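Local atomic coordinates of putative diguanylate cyclase (GGDEF) with PAS/PAC domain (Rhodopseudomonas palustris, PDB entry 3LIF), a protein that probably makes cyclic di-GMP from two GTP molecules through a GGDEF domain, in a membrane protein whose extracellular part is this PDC-fold sensor domain. Residues L20-F32 with I149-L163. Sequence-based numbering, arbitrary orientation.
Sequences LSHSLAEHATHTF and IESEYFSTFYKTFDL
His-27 of the long N-terminal helix 5-47 stacks on Phe-157 of the short helix 151-158, in an aromatic cluster shared by both helices. The contact lies in a sensor domain of the PDC (Cache) fold. The long helix runs along two five-stranded antiparallel sheets, and residues 149-163 lead from strand 141-149 of one toward strand 168-173 of the other. The axes of 20-32 and 151-158 run nearly antiparallel, at 153°, and come within 12.0 Å. Large side chains fill the gap.

The His-27 CB lies 3.7 Å from Phe-157 CE2. CG is anti to the backbone N (chi1 178°), which places the ring against Phe-157. The two rings form an offset stack, with centroids 3.8 Å apart and planes at 14°. Phe-157 CD2 lies over the centre of one imidazole face, and Thr-31 OG1 lies over the rim of the other. ND1 bonds a water. That water donates to Leu-24 O and also bonds Tyr-158 OH, so one molecule links both segments. His-27 CD2 lies over the Phe-157 ring, 3.3 Å from Phe-157 CE2. CE1 meets Phe-154 CD1, which sits at the imidazole edge. NE2 also lies over Phe-157, near CD2 and CG.

Phe-154 is a knob among His-27, Ala-28, Thr-31 and Phe-32, and it also touches Ile-180 and Leu-171 of the second sheet. Toward Leu-20 the packing is aliphatic on aromatic. Leu-24 CD2 touches Phe-157, Tyr-158 and Phe-161, and Leu-20 CD1 lies 3.5 Å from Phe-161 CE1. Thr-31 OG1 donates to His-27 O at 2.6 Å and faces the edge of Tyr-153 at CE2.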
ATOM      1  N   LEU A  20      -5.573  -7.388  16.835  1.00 32.57           N
ATOM      2  CA  LEU A  20      -5.950  -7.455  15.442  1.00 32.98           C
ATOM      3  C   LEU A  20      -5.117  -6.437  14.566  1.00 33.11           C
ATOM      4  O   LEU A  20      -4.560  -6.782  13.509  1.00 31.89           O
ATOM      5  CB  LEU A  20      -7.447  -7.241  15.347  1.00 32.27           C
ATOM      6  CG  LEU A  20      -7.893  -7.345  13.917  1.00 33.89           C
ATOM      7  CD1 LEU A  20      -7.166  -8.495  13.237  1.00 33.12           C
ATOM      8  CD2 LEU A  20      -9.419  -7.469  13.859  1.00 35.87           C
ATOM      9  N   SER A  21      -5.024  -5.206  15.061  1.00 32.77           N
ATOM     10  CA  SER A  21      -4.159  -4.200  14.510  1.00 33.75           C
ATOM     11  C   SER A  21      -2.719  -4.750  14.354  1.00 34.88           C
ATOM     12  O   SER A  21      -2.056  -4.551  13.319  1.00 35.51           O
ATOM     13  CB  SER A  21      -4.192  -2.931  15.376  1.00 32.88           C
ATOM     14  OG  SER A  21      -3.144  -2.923  16.330  1.00 33.11           O
ATOM     15  N   HIS A  22      -2.234  -5.463  15.350  1.00 34.86           N
ATOM     16  CA  HIS A  22      -0.933  -6.071  15.194  1.00 35.48           C
ATOM     17  C   HIS A  22      -0.890  -7.074  14.032  1.00 34.66           C
ATOM     18  O   HIS A  22       0.026  -7.078  13.218  1.00 34.78           O
ATOM     19  CB  HIS A  22      -0.544  -6.730  16.480  1.00 36.03           C
ATOM     20  CG  HIS A  22       0.870  -7.194  16.505  1.00 42.81           C
ATOM     21  ND1 HIS A  22       1.871  -6.496  17.162  1.00 45.89           N
ATOM     22  CD2 HIS A  22       1.455  -8.302  15.976  1.00 46.96           C
ATOM     23  CE1 HIS A  22       3.014  -7.147  17.017  1.00 49.09           C
ATOM     24  NE2 HIS A  22       2.792  -8.237  16.294  1.00 49.93           N
ATOM     25  N   SER A  23      -1.892  -7.917  13.909  1.00 33.86           N
ATOM     26  CA  SER A  23      -1.903  -8.807  12.762  1.00 33.68           C
ATOM     27  C   SER A  23      -1.983  -8.074  11.424  1.00 32.99           C
ATOM     28  O   SER A  23      -1.286  -8.415  10.491  1.00 33.42           O
ATOM     29  CB  SER A  23      -3.096  -9.733  12.851  1.00 33.96           C
ATOM     30  OG  SER A  23      -2.860 -10.649  13.862  1.00 36.02           O
ATOM     31  N   LEU A  24      -2.888  -7.102  11.324  1.00 32.06           N
ATOM     32  CA  LEU A  24      -3.032  -6.315  10.114  1.00 30.00           C
ATOM     33  C   LEU A  24      -1.692  -5.617   9.763  1.00 28.97           C
ATOM     34  O   LEU A  24      -1.313  -5.593   8.625  1.00 28.08           O
ATOM     35  CB  LEU A  24      -4.209  -5.337  10.250  1.00 29.24           C
ATOM     36  CG  LEU A  24      -5.600  -5.965  10.469  1.00 28.94           C
ATOM     37  CD1 LEU A  24      -6.703  -4.946  10.769  1.00 28.27           C
ATOM     38  CD2 LEU A  24      -6.058  -6.792   9.309  1.00 27.21           C
ATOM     39  N   ALA A  25      -0.974  -5.087  10.743  1.00 28.54           N
ATOM     40  CA  ALA A  25       0.266  -4.371  10.472  1.00 28.95           C
ATOM     41  C   ALA A  25       1.312  -5.330   9.878  1.00 30.32           C
ATOM     42  O   ALA A  25       2.034  -5.010   8.928  1.00 29.78           O
ATOM     43  CB  ALA A  25       0.785  -3.750  11.727  1.00 27.01           C
ATOM     44  N   GLU A  26       1.373  -6.531  10.426  1.00 31.48           N
ATOM     45  CA  GLU A  26       2.301  -7.517   9.903  1.00 33.22           C
ATOM     46  C   GLU A  26       1.951  -7.996   8.543  1.00 31.31           C
ATOM     47  O   GLU A  26       2.805  -8.217   7.697  1.00 31.04           O
ATOM     48  CB  GLU A  26       2.389  -8.720  10.813  1.00 34.13           C
ATOM     49  CG  GLU A  26       3.137  -8.374  12.042  1.00 43.26           C
ATOM     50  CD  GLU A  26       3.608  -9.618  12.703  1.00 58.57           C
ATOM     51  OE1 GLU A  26       4.854  -9.770  12.846  1.00 65.14           O
ATOM     52  OE2 GLU A  26       2.726 -10.474  13.039  1.00 64.38           O
ATOM     53  N   HIS A  27       0.689  -8.228   8.339  1.00 29.98           N
ATOM     54  CA  HIS A  27       0.299  -8.576   7.009  1.00 29.94           C
ATOM     55  C   HIS A  27       0.823  -7.514   6.003  1.00 30.57           C
ATOM     56  O   HIS A  27       1.248  -7.869   4.879  1.00 30.90           O
ATOM     57  CB  HIS A  27      -1.183  -8.618   6.968  1.00 28.83           C
ATOM     58  CG  HIS A  27      -1.712  -8.926   5.634  1.00 29.89           C
ATOM     59  ND1 HIS A  27      -2.134  -7.948   4.763  1.00 31.51           N
ATOM     60  CD2 HIS A  27      -1.957 -10.107   5.028  1.00 31.76           C
ATOM     61  CE1 HIS A  27      -2.612  -8.512   3.673  1.00 30.24           C
ATOM     62  NE2 HIS A  27      -2.521  -9.822   3.807  1.00 33.39           N
ATOM     63  N   ALA A  28       0.787  -6.224   6.391  1.00 29.20           N
ATOM     64  CA  ALA A  28       1.194  -5.184   5.469  1.00 28.81           C
ATOM     65  C   ALA A  28       2.671  -5.374   5.326  1.00 28.32           C
ATOM     66  O   ALA A  28       3.182  -5.545   4.210  1.00 28.93           O
ATOM     67  CB  ALA A  28       0.880  -3.799   5.980  1.00 28.56           C
ATOM     68  N   THR A  29       3.365  -5.400   6.452  1.00 27.54           N
ATOM     69  CA  THR A  29       4.793  -5.583   6.363  1.00 27.11           C
ATOM     70  C   THR A  29       5.145  -6.765   5.458  1.00 27.96           C
ATOM     71  O   THR A  29       5.942  -6.641   4.542  1.00 28.88           O
ATOM     72  CB  THR A  29       5.480  -5.743   7.697  1.00 26.32           C
ATOM     73  OG1 THR A  29       5.306  -4.551   8.489  1.00 26.11           O
ATOM     74  CG2 THR A  29       6.968  -5.947   7.432  1.00 23.85           C
ATOM     75  N   HIS A  30       4.539  -7.908   5.677  1.00 28.77           N
ATOM     76  CA  HIS A  30       4.926  -9.094   4.918  0.50 29.42           C
ATOM     77  C   HIS A  30       4.590  -8.890   3.437  1.00 29.43           C
ATOM     78  O   HIS A  30       5.379  -9.289   2.569  1.00 29.00           O
ATOM     79  CB  HIS A  30       4.265 -10.407   5.432  0.50 29.60           C
ATOM     80  CG  HIS A  30       4.718 -10.858   6.794  0.50 30.64           C
ATOM     81  ND1 HIS A  30       5.986 -10.619   7.285  0.50 31.80           N
ATOM     82  CD2 HIS A  30       4.064 -11.556   7.760  0.50 30.23           C
ATOM     83  CE1 HIS A  30       6.084 -11.128   8.502  0.50 32.21           C
ATOM     84  NE2 HIS A  30       4.932 -11.702   8.811  0.50 31.43           N
ATOM     85  N   THR A  31       3.433  -8.277   3.146  1.00 29.54           N
ATOM     86  CA  THR A  31       3.031  -8.087   1.742  1.00 30.30           C
ATOM     87  C   THR A  31       3.983  -7.148   0.977  1.00 30.95           C
ATOM     88  O   THR A  31       4.465  -7.479  -0.098  1.00 30.73           O
ATOM     89  CB  THR A  31       1.673  -7.500   1.647  1.00 30.26           C
ATOM     90  OG1 THR A  31       0.743  -8.354   2.328  1.00 33.87           O
ATOM     91  CG2 THR A  31       1.286  -7.350   0.195  1.00 28.70           C
ATOM     92  N   PHE A  32       4.275  -5.987   1.542  1.00 31.06           N
ATOM     93  CA  PHE A  32       5.277  -5.134   0.908  1.00 32.60           C
ATOM     94  C   PHE A  32       6.649  -5.792   0.804  1.00 33.82           C
ATOM     95  O   PHE A  32       7.310  -5.653  -0.231  1.00 34.88           O
ATOM     96  CB  PHE A  32       5.314  -3.726   1.525  1.00 31.51           C
ATOM     97  CG  PHE A  32       4.128  -2.908   1.119  1.00 30.97           C
ATOM     98  CD1 PHE A  32       2.924  -3.025   1.793  1.00 28.39           C
ATOM     99  CD2 PHE A  32       4.181  -2.083  -0.003  1.00 29.13           C
ATOM    100  CE1 PHE A  32       1.800  -2.302   1.382  1.00 26.28           C
ATOM    101  CE2 PHE A  32       3.076  -1.334  -0.379  1.00 29.18           C
ATOM    102  CZ  PHE A  32       1.884  -1.471   0.282  1.00 27.38           C
ATOM    103  N   ILE A 149       0.327  -1.631  -6.878  1.00 25.84           N
ATOM    104  CA  ILE A 149      -0.137  -2.410  -5.749  1.00 25.95           C
ATOM    105  C   ILE A 149      -1.529  -2.885  -6.060  1.00 25.84           C
ATOM    106  O   ILE A 149      -2.344  -2.064  -6.415  1.00 25.32           O
ATOM    107  CB  ILE A 149      -0.128  -1.569  -4.496  1.00 25.65           C
ATOM    108  CG1 ILE A 149       1.313  -1.464  -4.021  1.00 26.91           C
ATOM    109  CG2 ILE A 149      -1.023  -2.199  -3.405  1.00 24.09           C
ATOM    110  CD1 ILE A 149       1.532  -0.246  -3.144  1.00 31.45           C
ATOM    111  N   GLU A 150      -1.812  -4.184  -5.943  1.00 26.45           N
ATOM    112  CA  GLU A 150      -3.193  -4.666  -6.185  1.00 27.67           C
ATOM    113  C   GLU A 150      -4.076  -4.394  -4.942  1.00 29.03           C
ATOM    114  O   GLU A 150      -4.014  -5.118  -3.912  1.00 29.11           O
ATOM    115  CB  GLU A 150      -3.216  -6.160  -6.484  1.00 27.74           C
ATOM    116  CG  GLU A 150      -4.614  -6.695  -6.677  1.00 26.63           C
ATOM    117  CD  GLU A 150      -5.048  -6.564  -8.137  1.00 33.54           C
ATOM    118  OE1 GLU A 150      -4.449  -7.229  -9.028  1.00 34.20           O
ATOM    119  OE2 GLU A 150      -6.005  -5.814  -8.415  1.00 34.44           O
ATOM    120  N   SER A 151      -4.891  -3.366  -4.979  1.00 29.34           N
ATOM    121  CA  SER A 151      -5.561  -3.056  -3.733  1.00 31.17           C
ATOM    122  C   SER A 151      -6.581  -4.143  -3.301  1.00 30.54           C
ATOM    123  O   SER A 151      -6.772  -4.373  -2.099  1.00 31.15           O
ATOM    124  CB  SER A 151      -6.146  -1.652  -3.750  1.00 31.52           C
ATOM    125  OG  SER A 151      -7.126  -1.565  -4.774  1.00 35.80           O
ATOM    126  N   GLU A 152      -7.174  -4.834  -4.269  1.00 30.49           N
ATOM    127  CA  GLU A 152      -8.083  -5.963  -4.018  1.00 30.92           C
ATOM    128  C   GLU A 152      -7.412  -7.056  -3.142  1.00 30.85           C
ATOM    129  O   GLU A 152      -8.042  -7.733  -2.318  1.00 31.54           O
ATOM    130  CB  GLU A 152      -8.576  -6.530  -5.343  1.00 30.80           C
ATOM    131  CG  GLU A 152      -9.569  -7.677  -5.268  0.50 34.50           C
ATOM    132  CD  GLU A 152     -10.264  -7.900  -6.626  0.50 40.72           C
ATOM    133  OE1 GLU A 152     -10.555  -6.897  -7.337  0.50 42.57           O
ATOM    134  OE2 GLU A 152     -10.504  -9.077  -7.004  0.50 42.75           O
ATOM    135  N   TYR A 153      -6.121  -7.210  -3.268  1.00 29.13           N
ATOM    136  CA  TYR A 153      -5.516  -8.154  -2.415  1.00 28.79           C
ATOM    137  C   TYR A 153      -5.778  -7.794  -0.961  1.00 30.64           C
ATOM    138  O   TYR A 153      -6.002  -8.693  -0.136  1.00 33.29           O
ATOM    139  CB  TYR A 153      -4.037  -8.142  -2.631  1.00 28.33           C
ATOM    140  CG  TYR A 153      -3.291  -9.096  -1.799  1.00 25.48           C
ATOM    141  CD1 TYR A 153      -3.387 -10.477  -2.035  1.00 24.69           C
ATOM    142  CD2 TYR A 153      -2.439  -8.638  -0.787  1.00 26.78           C
ATOM    143  CE1 TYR A 153      -2.642 -11.371  -1.292  1.00 24.34           C
ATOM    144  CE2 TYR A 153      -1.689  -9.523  -0.010  1.00 25.23           C
ATOM    145  CZ  TYR A 153      -1.805 -10.878  -0.295  1.00 26.17           C
ATOM    146  OH  TYR A 153      -1.114 -11.751   0.439  1.00 29.84           O
ATOM    147  N   PHE A 154      -5.694  -6.512  -0.607  1.00 30.33           N
ATOM    148  CA  PHE A 154      -5.861  -6.143   0.786  1.00 29.65           C
ATOM    149  C   PHE A 154      -7.359  -6.190   1.196  1.00 30.25           C
ATOM    150  O   PHE A 154      -7.719  -6.696   2.272  1.00 30.00           O
ATOM    151  CB  PHE A 154      -5.291  -4.762   1.062  1.00 28.74           C
ATOM    152  CG  PHE A 154      -3.804  -4.722   1.134  1.00 25.69           C
ATOM    153  CD1 PHE A 154      -3.142  -5.056   2.311  1.00 20.41           C
ATOM    154  CD2 PHE A 154      -3.065  -4.276   0.046  1.00 22.10           C
ATOM    155  CE1 PHE A 154      -1.772  -5.006   2.395  1.00 19.92           C
ATOM    156  CE2 PHE A 154      -1.668  -4.216   0.108  1.00 22.33           C
ATOM    157  CZ  PHE A 154      -1.017  -4.574   1.295  1.00 24.12           C
ATOM    158  N   SER A 155      -8.229  -5.654   0.363  1.00 29.53           N
ATOM    159  CA  SER A 155      -9.602  -5.609   0.787  1.00 29.87           C
ATOM    160  C   SER A 155     -10.145  -7.026   0.967  1.00 31.59           C
ATOM    161  O   SER A 155     -10.998  -7.285   1.787  1.00 32.83           O
ATOM    162  CB  SER A 155     -10.454  -4.799  -0.194  1.00 29.34           C
ATOM    163  OG  SER A 155     -10.178  -5.160  -1.519  1.00 26.58           O
ATOM    164  N   THR A 156      -9.632  -7.970   0.208  1.00 32.91           N
ATOM    165  CA  THR A 156     -10.135  -9.326   0.253  1.00 32.59           C
ATOM    166  C   THR A 156      -9.704  -9.988   1.538  1.00 32.19           C
ATOM    167  O   THR A 156     -10.451 -10.694   2.153  1.00 32.01           O
ATOM    168  CB  THR A 156      -9.568 -10.035  -0.961  1.00 33.68           C
ATOM    169  OG1 THR A 156     -10.387  -9.647  -2.063  1.00 36.37           O
ATOM    170  CG2 THR A 156      -9.472 -11.579  -0.819  1.00 31.02           C
ATOM    171  N   PHE A 157      -8.476  -9.760   1.927  1.00 31.83           N
ATOM    172  CA  PHE A 157      -8.027 -10.198   3.202  1.00 32.56           C
ATOM    173  C   PHE A 157      -8.880  -9.501   4.268  1.00 33.69           C
ATOM    174  O   PHE A 157      -9.236 -10.129   5.280  1.00 33.73           O
ATOM    175  CB  PHE A 157      -6.576  -9.762   3.372  1.00 31.96           C
ATOM    176  CG  PHE A 157      -5.975 -10.143   4.685  1.00 32.96           C
ATOM    177  CD1 PHE A 157      -6.046 -11.452   5.146  1.00 34.47           C
ATOM    178  CD2 PHE A 157      -5.317  -9.211   5.461  1.00 31.47           C
ATOM    179  CE1 PHE A 157      -5.470 -11.809   6.376  1.00 31.18           C
ATOM    180  CE2 PHE A 157      -4.751  -9.551   6.683  1.00 29.69           C
ATOM    181  CZ  PHE A 157      -4.825 -10.854   7.138  1.00 31.16           C
ATOM    182  N   TYR A 158      -9.222  -8.218   4.052  1.00 33.75           N
ATOM    183  CA  TYR A 158      -9.777  -7.455   5.162  1.00 34.18           C
ATOM    184  C   TYR A 158     -11.175  -7.933   5.429  1.00 36.07           C
ATOM    185  O   TYR A 158     -11.626  -7.964   6.579  1.00 35.70           O
ATOM    186  CB  TYR A 158      -9.740  -5.927   5.001  1.00 32.85           C
ATOM    187  CG  TYR A 158      -8.363  -5.329   5.044  1.00 29.73           C
ATOM    188  CD1 TYR A 158      -7.310  -5.994   5.680  1.00 28.10           C
ATOM    189  CD2 TYR A 158      -8.099  -4.120   4.423  1.00 26.32           C
ATOM    190  CE1 TYR A 158      -6.022  -5.462   5.696  1.00 24.89           C
ATOM    191  CE2 TYR A 158      -6.827  -3.563   4.428  1.00 25.04           C
ATOM    192  CZ  TYR A 158      -5.792  -4.235   5.061  1.00 26.72           C
ATOM    193  OH  TYR A 158      -4.536  -3.670   5.071  1.00 24.91           O
ATOM    194  N   LYS A 159     -11.856  -8.363   4.378  1.00 37.87           N
ATOM    195  CA  LYS A 159     -13.193  -8.860   4.600  1.00 39.70           C
ATOM    196  C   LYS A 159     -13.278 -10.228   5.310  1.00 40.06           C
ATOM    197  O   LYS A 159     -14.353 -10.623   5.727  1.00 39.72           O
ATOM    198  CB  LYS A 159     -14.020  -8.818   3.328  1.00 40.28           C
ATOM    199  CG  LYS A 159     -13.794  -9.937   2.406  1.00 42.66           C
ATOM    200  CD  LYS A 159     -14.690  -9.719   1.185  1.00 48.76           C
ATOM    201  CE  LYS A 159     -16.137 -10.131   1.502  1.00 48.79           C
ATOM    202  NZ  LYS A 159     -16.920  -9.903   0.277  1.00 49.36           N
ATOM    203  N   THR A 160     -12.161 -10.919   5.499  1.00 40.65           N
ATOM    204  CA  THR A 160     -12.232 -12.152   6.241  1.00 41.76           C
ATOM    205  C   THR A 160     -12.445 -11.942   7.755  1.00 43.51           C
ATOM    206  O   THR A 160     -12.263 -12.875   8.531  1.00 44.24           O
ATOM    207  CB  THR A 160     -10.940 -13.003   6.116  1.00 41.43           C
ATOM    208  OG1 THR A 160      -9.888 -12.381   6.858  1.00 41.64           O
ATOM    209  CG2 THR A 160     -10.526 -13.212   4.685  1.00 39.95           C
ATOM    210  N   PHE A 161     -12.776 -10.745   8.218  1.00 44.73           N
ATOM    211  CA  PHE A 161     -12.714 -10.541   9.655  1.00 45.61           C
ATOM    212  C   PHE A 161     -14.043 -10.194  10.214  1.00 47.24           C
ATOM    213  O   PHE A 161     -14.656  -9.228   9.792  1.00 47.00           O
ATOM    214  CB  PHE A 161     -11.732  -9.440  10.028  1.00 45.08           C
ATOM    215  CG  PHE A 161     -10.312  -9.875  10.007  1.00 44.34           C
ATOM    216  CD1 PHE A 161      -9.779 -10.572  11.070  1.00 43.01           C
ATOM    217  CD2 PHE A 161      -9.500  -9.590   8.912  1.00 44.00           C
ATOM    218  CE1 PHE A 161      -8.451 -10.991  11.070  1.00 43.35           C
ATOM    219  CE2 PHE A 161      -8.179  -9.997   8.897  1.00 44.46           C
ATOM    220  CZ  PHE A 161      -7.645 -10.715   9.987  1.00 43.57           C
ATOM    221  N   ASP A 162     -14.481 -10.951  11.207  1.00 49.28           N
ATOM    222  CA  ASP A 162     -15.780 -10.643  11.774  1.00 51.51           C
ATOM    223  C   ASP A 162     -15.798  -9.469  12.773  1.00 50.83           C
ATOM    224  O   ASP A 162     -15.336  -9.579  13.920  1.00 50.63           O
ATOM    225  CB  ASP A 162     -16.459 -11.882  12.359  1.00 52.76           C
ATOM    226  CG  ASP A 162     -17.973 -11.732  12.332  1.00 58.81           C
ATOM    227  OD1 ASP A 162     -18.437 -10.680  11.784  1.00 61.37           O
ATOM    228  OD2 ASP A 162     -18.693 -12.620  12.855  1.00 65.17           O
ATOM    229  N   LEU A 163     -16.355  -8.349  12.336  1.00 49.96           N
ATOM    230  CA  LEU A 163     -16.223  -7.125  13.099  1.00 49.33           C
ATOM    231  C   LEU A 163     -17.538  -6.477  13.467  1.00 48.58           C
ATOM    232  O   LEU A 163     -17.570  -5.308  13.900  1.00 48.76           O
ATOM    233  CB  LEU A 163     -15.464  -6.105  12.258  1.00 49.80           C
ATOM    234  CG  LEU A 163     -13.986  -5.839  12.486  1.00 49.08           C
ATOM    235  CD1 LEU A 163     -13.472  -6.452  13.796  1.00 49.22           C
ATOM    236  CD2 LEU A 163     -13.294  -6.428  11.325  1.00 48.37           C
TER
HETATM  237  O   HOH W   1      -2.595  -5.573   5.962  1.00 30.26           O